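Local structure of uracil-DNA glycosylase (Epstein-Barr virus, 6LYJ) at residues 35-40 with 180-185; 49-54 with 163-168; 184-189 with 240-245; 207-212 with 233-238. The protein belongs to the uracil-DNA glycosylase superfamily and folds as a single alpha/beta domain built round a four-stranded parallel sheet. All coordinates share one frame; numbering follows the deposited sequence.

Contact 1. Residues 35-40 with 180-185; sequences LDFLQL and ERLKAC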
loop_
_atom_site.group_PDB
_atom_site.type_symbol
_atom_site.label_atom_id
_atom_site.label_comp_id
_atom_site.label_asym_id
_atom_site.label_seq_id
_atom_site.Cartn_x
_atom_site.Cartn_y
_atom_site.Cartn_z
ATOM N N LEU A 35 9.575 0.893 23.296
ATOM C CA LEU A 35 9.478 1.989 24.256
ATOM C C LEU A 35 10.863 2.503 24.627
ATOM O O LEU A 35 11.092 3.717 24.670
ATOM C CB LEU A 35 8.717 1.536 25.499
ATOM C CG LEU A 35 7.234 1.226 25.282
ATOM C CD1 LEU A 35 6.604 0.667 26.552
ATOM C CD2 LEU A 35 6.479 2.451 24.785
ATOM N N ASP A 36 11.805 1.591 24.889
ATOM C CA ASP A 36 13.185 1.997 25.144
ATOM C C ASP A 36 13.778 2.738 23.949
ATOM O O ASP A 36 14.500 3.728 24.117
ATOM C CB ASP A 36 14.042 0.776 25.489
ATOM C CG ASP A 36 13.592 0.085 26.763
ATOM O OD1 ASP A 36 12.913 0.735 27.587
ATOM O OD2 ASP A 36 13.923 -1.107 26.946
ATOM N N PHE A 37 13.499 2.258 22.733
ATOM C CA PHE A 37 14.071 2.854 21.530
ATOM C C PHE A 37 13.537 4.259 21.278
ATOM O O PHE A 37 14.298 5.161 20.912
ATOM C CB PHE A 37 13.780 1.949 20.334
ATOM C CG PHE A 37 14.401 2.410 19.048
ATOM C CD1 PHE A 37 15.737 2.162 18.776
ATOM C CD2 PHE A 37 13.638 3.069 18.096
ATOM C CE1 PHE A 37 16.304 2.576 17.587
ATOM C CE2 PHE A 37 14.201 3.485 16.903
ATOM C CZ PHE A 37 15.535 3.236 16.649
ATOM N N LEU A 38 12.231 4.465 21.456
ATOM C CA LEU A 38 11.641 5.749 21.109
ATOM C C LEU A 38 11.898 6.813 22.168
ATOM O O LEU A 38 12.021 7.994 21.827
ATOM C CB LEU A 38 10.134 5.590 20.895
ATOM C CG LEU A 38 9.682 4.694 19.738
ATOM C CD1 LEU A 38 8.164 4.536 19.740
ATOM C CD2 LEU A 38 10.174 5.238 18.401
ATOM N N GLN A 39 12.021 6.413 23.435
ATOM C CA GLN A 39 12.227 7.350 24.540
ATOM C C GLN A 39 11.186 8.467 24.501
ATOM O O GLN A 39 11.510 9.655 24.536
ATOM C CB GLN A 39 13.646 7.922 24.524
ATOM C CG GLN A 39 14.747 6.882 24.644
ATOM C CD GLN A 39 14.786 6.235 26.014
ATOM O OE1 GLN A 39 14.527 6.883 27.028
ATOM N NE2 GLN A 39 15.110 4.947 26.052
ATOM N N LEU A 40 9.918 8.072 24.417
ATOM C CA LEU A 40 8.843 9.041 24.242
ATOM C C LEU A 40 8.727 9.934 25.468
ATOM O O LEU A 40 8.692 9.447 26.601
ATOM C CB LEU A 40 7.515 8.331 23.984
ATOM C CG LEU A 40 7.384 7.487 22.716
ATOM C CD1 LEU A 40 6.021 6.824 22.678
ATOM C CD2 LEU A 40 7.585 8.351 21.478
ATOM N N GLU A 180 17.317 8.888 12.942
ATOM C CA GLU A 180 18.245 9.487 13.895
ATOM C C GLU A 180 19.069 8.436 14.636
ATOM O O GLU A 180 20.283 8.599 14.811
ATOM C CB GLU A 180 17.464 10.355 14.883
ATOM C CG GLU A 180 18.261 10.852 16.070
ATOM C CD GLU A 180 17.374 11.476 17.134
ATOM O OE1 GLU A 180 16.329 12.057 16.770
ATOM O OE2 GLU A 180 17.721 11.388 18.330
ATOM N N ARG A 181 18.428 7.355 15.079
ATOM C CA ARG A 181 19.029 6.405 16.008
ATOM C C ARG A 181 19.779 5.274 15.319
ATOM O O ARG A 181 20.716 4.721 15.907
ATOM C CB ARG A 181 17.948 5.799 16.909
ATOM C CG ARG A 181 17.157 6.815 17.719
ATOM C CD ARG A 181 17.706 7.018 19.115
ATOM N NE ARG A 181 17.069 8.163 19.764
ATOM C CZ ARG A 181 16.124 8.065 20.693
ATOM N NH1 ARG A 181 15.709 6.873 21.095
ATOM N NH2 ARG A 181 15.596 9.160 21.226
ATOM N N LEU A 182 19.388 4.902 14.102
ATOM C CA LEU A 182 20.086 3.844 13.387
ATOM C C LEU A 182 21.312 4.403 12.676
ATOM O O LEU A 182 21.273 5.495 12.104
ATOM C CB LEU A 182 19.154 3.171 12.378
ATOM C CG LEU A 182 17.941 2.444 12.968
ATOM C CD1 LEU A 182 17.065 1.877 11.859
ATOM C CD2 LEU A 182 18.380 1.346 13.932
ATOM N N LYS A 183 22.407 3.641 12.723
ATOM C CA LYS A 183 23.638 4.069 12.068
ATOM C C LYS A 183 23.520 3.996 10.549
ATOM O O LYS A 183 24.003 4.887 9.840
ATOM C CB LYS A 183 24.810 3.219 12.560
ATOM C CG LYS A 183 26.164 3.616 11.995
ATOM C CD LYS A 183 27.266 2.698 12.514
ATOM C CE LYS A 183 28.634 3.158 12.037
ATOM N NZ LYS A 183 29.736 2.392 12.683
ATOM N N ALA A 184 22.884 2.947 10.034
ATOM C CA ALA A 184 22.780 2.737 8.594
ATOM C C ALA A 184 21.527 1.928 8.311
ATOM O O ALA A 184 21.368 0.823 8.843
ATOM C CB ALA A 184 24.018 2.016 8.054
ATOM N N CYS A 185 20.661 2.458 7.450
ATOM C CA CYS A 185 19.371 1.843 7.185
ATOM C C CYS A 185 18.945 2.184 5.763
ATOM O O CYS A 185 19.330 3.222 5.223
ATOM C CB CYS A 185 18.325 2.317 8.199
ATOM S SG CYS A 185 16.762 1.427 8.148
HETATM O O HOH W 1 13.585 10.876 23.062
#
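F37 and R181 carry the apolar part of this meeting, an example of how a long charged side chain can offer its aliphatic root to a ring and its head to polar groups. With CG anti to the backbone N (chi1 -176°), the F37 ring reaches out so that its CZ lies 3.5 Å from R181 CB. The two side chains lie alongside with their chains running opposite ways, ring and guanidinium planes 62° apart. L182 adds a looser touch, its CD2 standing 4.4 Å from F37 CZ. The R181 chain bends at its second torsion, and the guanidinium is carried back over the end of the other helix, where the aliphatic part of Q39 lies beside it, the two side chains crossing at about a right angle.

Between the segments the sound polar link runs through a water, which donates to Q39 O at 2.8 Å and accepts a weak bond from R181 NH2 at 3.2 Å. Within 180-185, E180 OE2 lies at the guanidinium edge, in its plane, and its salt bridge with R181 NE, 3.6 Å long, helps steady that group. The model also sets R181 NH1 implausibly near F37 O, so the exact placing of that nitrogen is doubtful.

Both segments are helix ends: helix 32-38 stops where Q39 takes a positive phi, and helix 167-181 gives way at L182 to the chain leading into strand 186-190. L38 packs on F170 and L177 of helix 167-181, and F37 reaches its L178 as well as P80.

Contact 2. Residues 49-54 with 163-168; sequences AAVIAC and ADIGWA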
loop_
_atom_site.group_PDB
_atom_site.type_symbol
_atom_site.label_atom_id
_atom_site.label_comp_id
_atom_site.label_asym_id
_atom_site.label_seq_id
_atom_site.Cartn_x
_atom_site.Cartn_y
_atom_site.Cartn_z
ATOM N N ALA A 49 -1.260 7.580 23.655
ATOM C CA ALA A 49 -2.361 6.993 24.414
ATOM C C ALA A 49 -3.705 7.539 23.953
ATOM O O ALA A 49 -4.696 6.802 23.916
ATOM C CB ALA A 49 -2.173 7.251 25.910
ATOM N N ALA A 50 -3.749 8.817 23.566
ATOM C CA ALA A 50 -4.997 9.420 23.116
ATOM C C ALA A 50 -5.419 8.859 21.766
ATOM O O ALA A 50 -6.611 8.648 21.522
ATOM C CB ALA A 50 -4.851 10.940 23.048
ATOM N N VAL A 51 -4.455 8.611 20.876
ATOM C CA VAL A 51 -4.807 7.991 19.597
ATOM C C VAL A 51 -5.344 6.581 19.829
ATOM O O VAL A 51 -6.344 6.163 19.221
ATOM C CB VAL A 51 -3.599 7.988 18.645
ATOM C CG1 VAL A 51 -3.995 7.404 17.300
ATOM C CG2 VAL A 51 -3.051 9.395 18.477
ATOM N N ILE A 52 -4.663 5.819 20.689
ATOM C CA ILE A 52 -5.121 4.477 21.041
ATOM C C ILE A 52 -6.536 4.521 21.608
ATOM O O ILE A 52 -7.385 3.687 21.272
ATOM C CB ILE A 52 -4.127 3.827 22.022
ATOM C CG1 ILE A 52 -2.807 3.542 21.304
ATOM C CG2 ILE A 52 -4.713 2.558 22.632
ATOM C CD1 ILE A 52 -1.685 3.137 22.223
ATOM N N ALA A 53 -6.813 5.503 22.474
ATOM C CA ALA A 53 -8.144 5.636 23.056
ATOM C C ALA A 53 -9.182 5.962 21.989
ATOM O O ALA A 53 -10.316 5.470 22.045
ATOM C CB ALA A 53 -8.130 6.704 24.151
ATOM N N CYS A 54 -8.825 6.823 21.034
ATOM C CA CYS A 54 -9.729 7.132 19.930
ATOM C C CYS A 54 -10.104 5.868 19.170
ATOM O O CYS A 54 -11.283 5.637 18.859
ATOM C CB CYS A 54 -9.078 8.149 18.991
ATOM S SG CYS A 54 -10.063 8.558 17.530
ATOM N N ALA A 163 -7.289 8.136 8.607
ATOM C CA ALA A 163 -6.129 8.919 8.195
ATOM C C ALA A 163 -5.890 10.153 9.061
ATOM O O ALA A 163 -4.776 10.684 9.056
ATOM C CB ALA A 163 -6.273 9.344 6.730
ATOM N N ASP A 164 -6.896 10.630 9.799
ATOM C CA ASP A 164 -6.770 11.892 10.521
ATOM C C ASP A 164 -6.978 11.753 12.024
ATOM O O ASP A 164 -7.280 12.744 12.695
ATOM C CB ASP A 164 -7.749 12.926 9.956
ATOM C CG ASP A 164 -7.417 13.326 8.533
ATOM O OD1 ASP A 164 -6.231 13.599 8.250
ATOM O OD2 ASP A 164 -8.343 13.361 7.695
ATOM N N ILE A 165 -6.832 10.551 12.581
ATOM C CA ILE A 165 -7.050 10.372 14.010
ATOM C C ILE A 165 -5.759 10.445 14.809
ATOM O O ILE A 165 -5.789 10.295 16.039
ATOM C CB ILE A 165 -7.793 9.053 14.292
ATOM C CG1 ILE A 165 -6.905 7.860 13.950
ATOM C CG2 ILE A 165 -9.094 9.012 13.501
ATOM C CD1 ILE A 165 -7.513 6.541 14.335
ATOM N N GLY A 166 -4.627 10.672 14.151
ATOM C CA GLY A 166 -3.364 10.877 14.835
ATOM C C GLY A 166 -2.306 9.831 14.563
ATOM O O GLY A 166 -1.202 9.947 15.112
ATOM N N TRP A 167 -2.578 8.798 13.759
ATOM C CA TRP A 167 -1.541 7.812 13.462
ATOM C C TRP A 167 -0.377 8.437 12.700
ATOM O O TRP A 167 0.777 8.040 12.890
ATOM C CB TRP A 167 -2.119 6.637 12.667
ATOM C CG TRP A 167 -2.931 5.649 13.475
ATOM C CD1 TRP A 167 -4.194 5.205 13.195
ATOM C CD2 TRP A 167 -2.535 4.988 14.684
ATOM N NE1 TRP A 167 -4.604 4.309 14.149
ATOM C CE2 TRP A 167 -3.605 4.159 15.076
ATOM C CE3 TRP A 167 -1.380 5.019 15.476
ATOM C CZ2 TRP A 167 -3.555 3.366 16.223
ATOM C CZ3 TRP A 167 -1.334 4.232 16.615
ATOM C CH2 TRP A 167 -2.414 3.418 16.978
ATOM N N ALA A 168 -0.665 9.391 11.807
ATOM C CA ALA A 168 0.385 9.956 10.962
ATOM C C ALA A 168 1.446 10.674 11.790
ATOM O O ALA A 168 2.643 10.571 11.497
ATOM C CB ALA A 168 -0.222 10.905 9.925
#
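V51 is laid over the indole of W167, a small worked case of a methyl group meeting an aromatic face. Its CG1 stands 3.8 Å from the centroid of the six-membered ring and only 10° off the normal, a CH-pi contact. A chi1 of -177° turns CG1 away from the valine's own amide nitrogen and onto the ring, leaving CG2 for the turn beside it. There CG2 comes 3.9 Å from G166 O, while CG1 lies 3.6 Å from I165 O, so the valine packs against main chain and ring together. I52 touches the same indole at an oblique angle, its CG1 4.3 Å from CH2 of W167.

One turn of helix further on, the C54 sulfur meets the branch point of I165, with SG 4.0 Å from CB. G166, which has no side chain and a phi of 116°, lets the two backbones draw close, its CA 5.8 Å from that of V51.

The contact thus sets the flank of helix 42-59 against the turn that starts helix 167-181, with G166 as N-cap. L48 and V55 of helix 42-59 also pack on W167, whose NE1 is hydrogen-bonded to T153 OG1 in the loop preceding strand 154-155.

Contact 3. Residues 184-189 with 240-245; sequences ACVFML and NNFLRE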
loop_
_atom_site.group_PDB
_atom_site.type_symbol
_atom_site.label_atom_id
_atom_site.label_comp_id
_atom_site.label_asym_id
_atom_site.label_seq_id
_atom_site.Cartn_x
_atom_site.Cartn_y
_atom_site.Cartn_z
ATOM N N ALA A 184 22.884 2.947 10.034
ATOM C CA ALA A 184 22.780 2.737 8.594
ATOM C C ALA A 184 21.527 1.928 8.311
ATOM O O ALA A 184 21.368 0.823 8.843
ATOM C CB ALA A 184 24.018 2.016 8.054
ATOM N N CYS A 185 20.661 2.458 7.450
ATOM C CA CYS A 185 19.371 1.843 7.185
ATOM C C CYS A 185 18.945 2.184 5.763
ATOM O O CYS A 185 19.330 3.222 5.223
ATOM C CB CYS A 185 18.325 2.317 8.199
ATOM S SG CYS A 185 16.762 1.427 8.148
ATOM N N VAL A 186 18.162 1.286 5.155
ATOM C CA VAL A 186 17.559 1.513 3.843
ATOM C C VAL A 186 16.088 1.858 4.029
ATOM O O VAL A 186 15.389 1.235 4.839
ATOM C CB VAL A 186 17.720 0.282 2.926
ATOM C CG1 VAL A 186 17.100 0.548 1.556
ATOM C CG2 VAL A 186 19.186 -0.108 2.790
ATOM N N PHE A 187 15.619 2.863 3.290
ATOM C CA PHE A 187 14.220 3.283 3.293
ATOM C C PHE A 187 13.683 3.200 1.869
ATOM O O PHE A 187 14.226 3.841 0.963
ATOM C CB PHE A 187 14.063 4.707 3.838
ATOM C CG PHE A 187 14.458 4.857 5.283
ATOM C CD1 PHE A 187 15.794 4.915 5.652
ATOM C CD2 PHE A 187 13.491 4.938 6.272
ATOM C CE1 PHE A 187 16.159 5.052 6.982
ATOM C CE2 PHE A 187 13.848 5.072 7.603
ATOM C CZ PHE A 187 15.183 5.131 7.957
ATOM N N MET A 188 12.631 2.406 1.670
ATOM C CA MET A 188 12.022 2.214 0.355
ATOM C C MET A 188 10.685 2.950 0.332
ATOM O O MET A 188 9.735 2.545 1.010
ATOM C CB MET A 188 11.837 0.730 0.040
ATOM C CG MET A 188 13.122 -0.101 0.064
ATOM S SD MET A 188 12.796 -1.825 -0.357
ATOM C CE MET A 188 14.437 -2.542 -0.283
ATOM N N LEU A 189 10.615 4.021 -0.456
ATOM C CA LEU A 189 9.441 4.885 -0.547
ATOM C C LEU A 189 8.841 4.754 -1.945
ATOM O O LEU A 189 9.412 5.261 -2.917
ATOM C CB LEU A 189 9.823 6.334 -0.240
ATOM C CG LEU A 189 10.679 6.515 1.022
ATOM C CD1 LEU A 189 11.029 7.976 1.272
ATOM C CD2 LEU A 189 9.958 5.936 2.222
ATOM N N ASN A 240 20.537 -4.566 -0.516
ATOM C CA ASN A 240 21.541 -5.509 -0.026
ATOM C C ASN A 240 22.964 -5.036 -0.319
ATOM O O ASN A 240 23.869 -5.284 0.487
ATOM C CB ASN A 240 21.310 -6.900 -0.615
ATOM C CG ASN A 240 20.372 -7.742 0.235
ATOM O OD1 ASN A 240 20.153 -7.445 1.410
ATOM N ND2 ASN A 240 19.828 -8.804 -0.351
ATOM N N ASN A 241 23.189 -4.362 -1.451
ATOM C CA ASN A 241 24.506 -3.778 -1.706
ATOM C C ASN A 241 24.876 -2.778 -0.619
ATOM O O ASN A 241 26.012 -2.767 -0.128
ATOM C CB ASN A 241 24.548 -3.105 -3.079
ATOM C CG ASN A 241 24.451 -4.095 -4.221
ATOM O OD1 ASN A 241 24.631 -5.299 -4.033
ATOM N ND2 ASN A 241 24.189 -3.589 -5.421
ATOM N N PHE A 242 23.921 -1.930 -0.232
ATOM C CA PHE A 242 24.172 -0.965 0.831
ATOM C C PHE A 242 24.518 -1.678 2.130
ATOM O O PHE A 242 25.513 -1.349 2.786
ATOM C CB PHE A 242 22.952 -0.060 1.007
ATOM C CG PHE A 242 23.077 0.929 2.130
ATOM C CD1 PHE A 242 23.744 2.131 1.941
ATOM C CD2 PHE A 242 22.500 0.676 3.367
ATOM C CE1 PHE A 242 23.852 3.054 2.970
ATOM C CE2 PHE A 242 22.601 1.596 4.398
ATOM C CZ PHE A 242 23.277 2.787 4.199
ATOM N N LEU A 243 23.719 -2.685 2.495
ATOM C CA LEU A 243 23.962 -3.396 3.748
ATOM C C LEU A 243 25.341 -4.046 3.743
ATOM O O LEU A 243 26.052 -4.016 4.755
ATOM C CB LEU A 243 22.865 -4.436 3.988
ATOM C CG LEU A 243 21.445 -3.888 4.182
ATOM C CD1 LEU A 243 20.435 -5.016 4.385
ATOM C CD2 LEU A 243 21.401 -2.908 5.351
ATOM N N ARG A 244 25.738 -4.633 2.612
ATOM C CA ARG A 244 27.061 -5.240 2.521
ATOM C C ARG A 244 28.151 -4.187 2.682
ATOM O O ARG A 244 29.140 -4.406 3.390
ATOM C CB ARG A 244 27.232 -5.967 1.188
ATOM C CG ARG A 244 28.586 -6.662 1.064
ATOM C CD ARG A 244 28.699 -7.547 -0.175
ATOM N NE ARG A 244 28.385 -6.831 -1.409
ATOM C CZ ARG A 244 27.240 -6.930 -2.072
ATOM N NH1 ARG A 244 27.064 -6.245 -3.194
ATOM N NH2 ARG A 244 26.274 -7.714 -1.617
ATOM N N GLU A 245 27.976 -3.032 2.032
ATOM C CA GLU A 245 28.950 -1.948 2.144
ATOM C C GLU A 245 29.104 -1.473 3.587
ATOM O O GLU A 245 30.207 -1.107 4.011
ATOM C CB GLU A 245 28.535 -0.794 1.230
ATOM C CG GLU A 245 29.337 0.484 1.403
ATOM C CD GLU A 245 28.681 1.671 0.723
ATOM O OE1 GLU A 245 28.751 2.787 1.279
ATOM O OE2 GLU A 245 28.085 1.485 -0.360
#
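F242 is the knob here, pushing its ring from helix 235-245 against the chain entering strand 186-190. A184, the backbone of C185 and V186 form the surface that receives it. The first torsion of F242, 177°, extends the ring away from its own backbone N and out from the helix toward the sheet. V186 meets it at one corner, with CG2 3.5 Å from F242 CD2. At the outer end A184 CB sits 3.9 Å from CE2 of F242, in an oblique approach. Between these two bumps lies main chain: C185 N is near the plane of the ring, at its edge, 3.7 Å from CE2.

A second, looser touch lies beside the first, where the tip of L243 turns in and its CD2 comes 4.4 Å from V186 CG2. V186 is thereby touched by both residues, and it also packs on A239 of the same helix and on L209 of the neighbouring strand.

The chemistry is that of hydrocarbon against hydrocarbon and peptide backbone, without directional bonds between the segments. At this point the fit of helix on strand probably rests on shape and burial, while the bond from R244 NH1 to N241 OD1 stays within the helix.

Contact 4. Residues 207-212 with 233-238; sequences LVLTSQ and NNHFVL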
loop_
_atom_site.group_PDB
_atom_site.type_symbol
_atom_site.label_atom_id
_atom_site.label_comp_id
_atom_site.label_asym_id
_atom_site.label_seq_id
_atom_site.Cartn_x
_atom_site.Cartn_y
_atom_site.Cartn_z
ATOM N N LEU A 207 20.307 5.165 2.952
ATOM C CA LEU A 207 19.972 5.023 1.544
ATOM C C LEU A 207 18.464 5.176 1.395
ATOM O O LEU A 207 17.696 4.378 1.945
ATOM C CB LEU A 207 20.433 3.670 1.009
ATOM C CG LEU A 207 20.084 3.373 -0.447
ATOM C CD1 LEU A 207 20.683 4.443 -1.348
ATOM C CD2 LEU A 207 20.568 1.987 -0.850
ATOM N N VAL A 208 18.039 6.196 0.663
ATOM C CA VAL A 208 16.623 6.439 0.427
ATOM C C VAL A 208 16.329 6.065 -1.018
ATOM O O VAL A 208 16.793 6.731 -1.952
ATOM C CB VAL A 208 16.242 7.894 0.726
ATOM C CG1 VAL A 208 14.758 8.122 0.462
ATOM C CG2 VAL A 208 16.604 8.238 2.166
ATOM N N LEU A 209 15.576 4.986 -1.201
ATOM C CA LEU A 209 15.208 4.486 -2.518
ATOM C C LEU A 209 13.769 4.881 -2.820
ATOM O O LEU A 209 12.867 4.625 -2.014
ATOM C CB LEU A 209 15.367 2.965 -2.586
ATOM C CG LEU A 209 16.757 2.413 -2.253
ATOM C CD1 LEU A 209 16.725 0.899 -2.121
ATOM C CD2 LEU A 209 17.754 2.833 -3.325
ATOM N N THR A 210 13.558 5.504 -3.976
ATOM C CA THR A 210 12.238 5.961 -4.375
ATOM C C THR A 210 11.902 5.421 -5.756
ATOM O O THR A 210 12.787 5.180 -6.582
ATOM C CB THR A 210 12.141 7.494 -4.397
ATOM O OG1 THR A 210 13.008 8.009 -5.412
ATOM C CG2 THR A 210 12.537 8.082 -3.051
ATOM N N SER A 211 10.609 5.235 -5.994
ATOM C CA SER A 211 10.095 4.849 -7.303
ATOM C C SER A 211 8.586 5.048 -7.284
ATOM O O SER A 211 7.997 5.407 -6.259
ATOM C CB SER A 211 10.457 3.404 -7.655
ATOM O OG SER A 211 9.630 2.486 -6.963
ATOM N N GLN A 212 7.963 4.800 -8.432
ATOM C CA GLN A 212 6.513 4.740 -8.482
ATOM C C GLN A 212 5.998 3.573 -7.646
ATOM O O GLN A 212 6.736 2.649 -7.292
ATOM C CB GLN A 212 6.026 4.609 -9.922
ATOM C CG GLN A 212 6.097 5.903 -10.701
ATOM C CD GLN A 212 5.478 5.777 -12.072
ATOM O OE1 GLN A 212 5.482 4.703 -12.669
ATOM N NE2 GLN A 212 4.934 6.875 -12.577
ATOM N N ASN A 233 13.081 -1.081 -10.599
ATOM C CA ASN A 233 13.701 -0.109 -9.706
ATOM C C ASN A 233 14.930 -0.668 -8.997
ATOM O O ASN A 233 15.736 0.115 -8.485
ATOM C CB ASN A 233 12.679 0.430 -8.690
ATOM C CG ASN A 233 12.192 -0.621 -7.696
ATOM O OD1 ASN A 233 12.758 -1.703 -7.562
ATOM N ND2 ASN A 233 11.134 -0.282 -6.977
ATOM N N ASN A 234 15.086 -1.995 -8.952
ATOM C CA ASN A 234 16.283 -2.651 -8.425
ATOM C C ASN A 234 16.476 -2.394 -6.932
ATOM O O ASN A 234 17.587 -2.547 -6.416
ATOM C CB ASN A 234 17.533 -2.218 -9.208
ATOM C CG ASN A 234 18.553 -3.331 -9.354
ATOM O OD1 ASN A 234 18.198 -4.500 -9.493
ATOM N ND2 ASN A 234 19.830 -2.967 -9.330
ATOM N N HIS A 235 15.400 -2.053 -6.212
ATOM C CA HIS A 235 15.546 -1.571 -4.841
ATOM C C HIS A 235 16.064 -2.649 -3.891
ATOM O O HIS A 235 16.796 -2.335 -2.946
ATOM C CB HIS A 235 14.206 -1.038 -4.331
ATOM C CG HIS A 235 13.885 0.353 -4.786
ATOM N ND1 HIS A 235 12.793 1.052 -4.318
ATOM C CD2 HIS A 235 14.506 1.172 -5.667
ATOM C CE1 HIS A 235 12.758 2.243 -4.887
ATOM N NE2 HIS A 235 13.784 2.341 -5.712
ATOM N N PHE A 236 15.698 -3.913 -4.105
ATOM C CA PHE A 236 16.121 -4.955 -3.176
ATOM C C PHE A 236 17.593 -5.314 -3.365
ATOM O O PHE A 236 18.316 -5.552 -2.380
ATOM C CB PHE A 236 15.221 -6.180 -3.345
ATOM C CG PHE A 236 13.771 -5.891 -3.079
ATOM C CD1 PHE A 236 13.277 -5.886 -1.785
ATOM C CD2 PHE A 236 12.908 -5.593 -4.122
ATOM C CE1 PHE A 236 11.947 -5.606 -1.538
ATOM C CE2 PHE A 236 11.576 -5.311 -3.882
ATOM C CZ PHE A 236 11.095 -5.317 -2.589
ATOM N N VAL A 237 18.070 -5.251 -4.608
ATOM C CA VAL A 237 19.494 -5.420 -4.875
ATOM C C VAL A 237 20.279 -4.248 -4.297
ATOM O O VAL A 237 21.301 -4.440 -3.631
ATOM C CB VAL A 237 19.740 -5.578 -6.385
ATOM C CG1 VAL A 237 21.235 -5.586 -6.691
ATOM C CG2 VAL A 237 19.068 -6.843 -6.906
ATOM N N LEU A 238 19.843 -3.018 -4.587
ATOM C CA LEU A 238 20.547 -1.850 -4.067
ATOM C C LEU A 238 20.576 -1.870 -2.544
ATOM O O LEU A 238 21.581 -1.498 -1.925
ATOM C CB LEU A 238 19.889 -0.569 -4.582
ATOM C CG LEU A 238 19.973 -0.353 -6.094
ATOM C CD1 LEU A 238 19.104 0.828 -6.515
ATOM C CD2 LEU A 238 21.420 -0.155 -6.535
#
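H235 presents its imidazole flat to L209, whose CB stands 3.4 Å from the ring centroid and 5° off the normal, a CH-pi contact. The opposite face carries N233 ND2, set toward the rim, so the ring is held between an aliphatic carbon and an amide nitrogen. At its edge, NE2 of H235 gives a weak, bent hydrogen bond to T210 O, 3.1 Å away with an angle of 130° at the hydrogen. The branches of L209 spread from the ring toward the helix backbone: CD1 comes 3.3 Å from the main-chain O of H235, and CD2 lies 4.0 Å from L238 CD1, the two leucines crossing obliquely. L207 CD2 touches L238 O at 3.8 Å.

A straighter bond joins N233 ND2 to S211 OG, 3.2 Å long and 167° at the hydrogen, with the hydroxyl oxygen practically in the amide plane. S211 OG in turn donates to Q212 O at 2.9 Å, so one hydroxyl both receives and gives. N233 also makes an Asx turn: its OD1 accepts from H235 N at 3.0 Å, the donor lying above the carbonyl plane, and N234 between them is the N-cap of helix 235-245. That helix start lies against 207-211, an outermost strand of the parallel sheet in this alpha/beta fold.

Further out, W190 meets H235 through its ring, and its NE1 is hydrogen-bonded to ND1, which helps fix the imidazole's rotation. N234 is held by two residues of helix 113-125, its backbone N by E121 and its OD1 by R124.

Contacts 3 and 4 lie closest, their centres 9 Å apart, because both lay helix 235-245 on neighbouring strands, 186-190 and 207-211. Probable backbone hydrogen bonds join them, from L209 N to F187 O and from L189 N to L209 O, each 2.8 Å. Contact 1 shares A184 and C185 with contact 3, and C185 O probably accepts from L207 N of contact 4 at 3.1 Å, so the chain leaving helix 167-181 is already bonded to strand 207-211 just before strand 186-190 begins. Contacts 1 and 2 both use helix 167-181, centres 21 Å and nearest atoms about 7 Å apart, without touching. Contact 2 lies across the chain's centre from contacts 3 and 4, about 30 Å between centres.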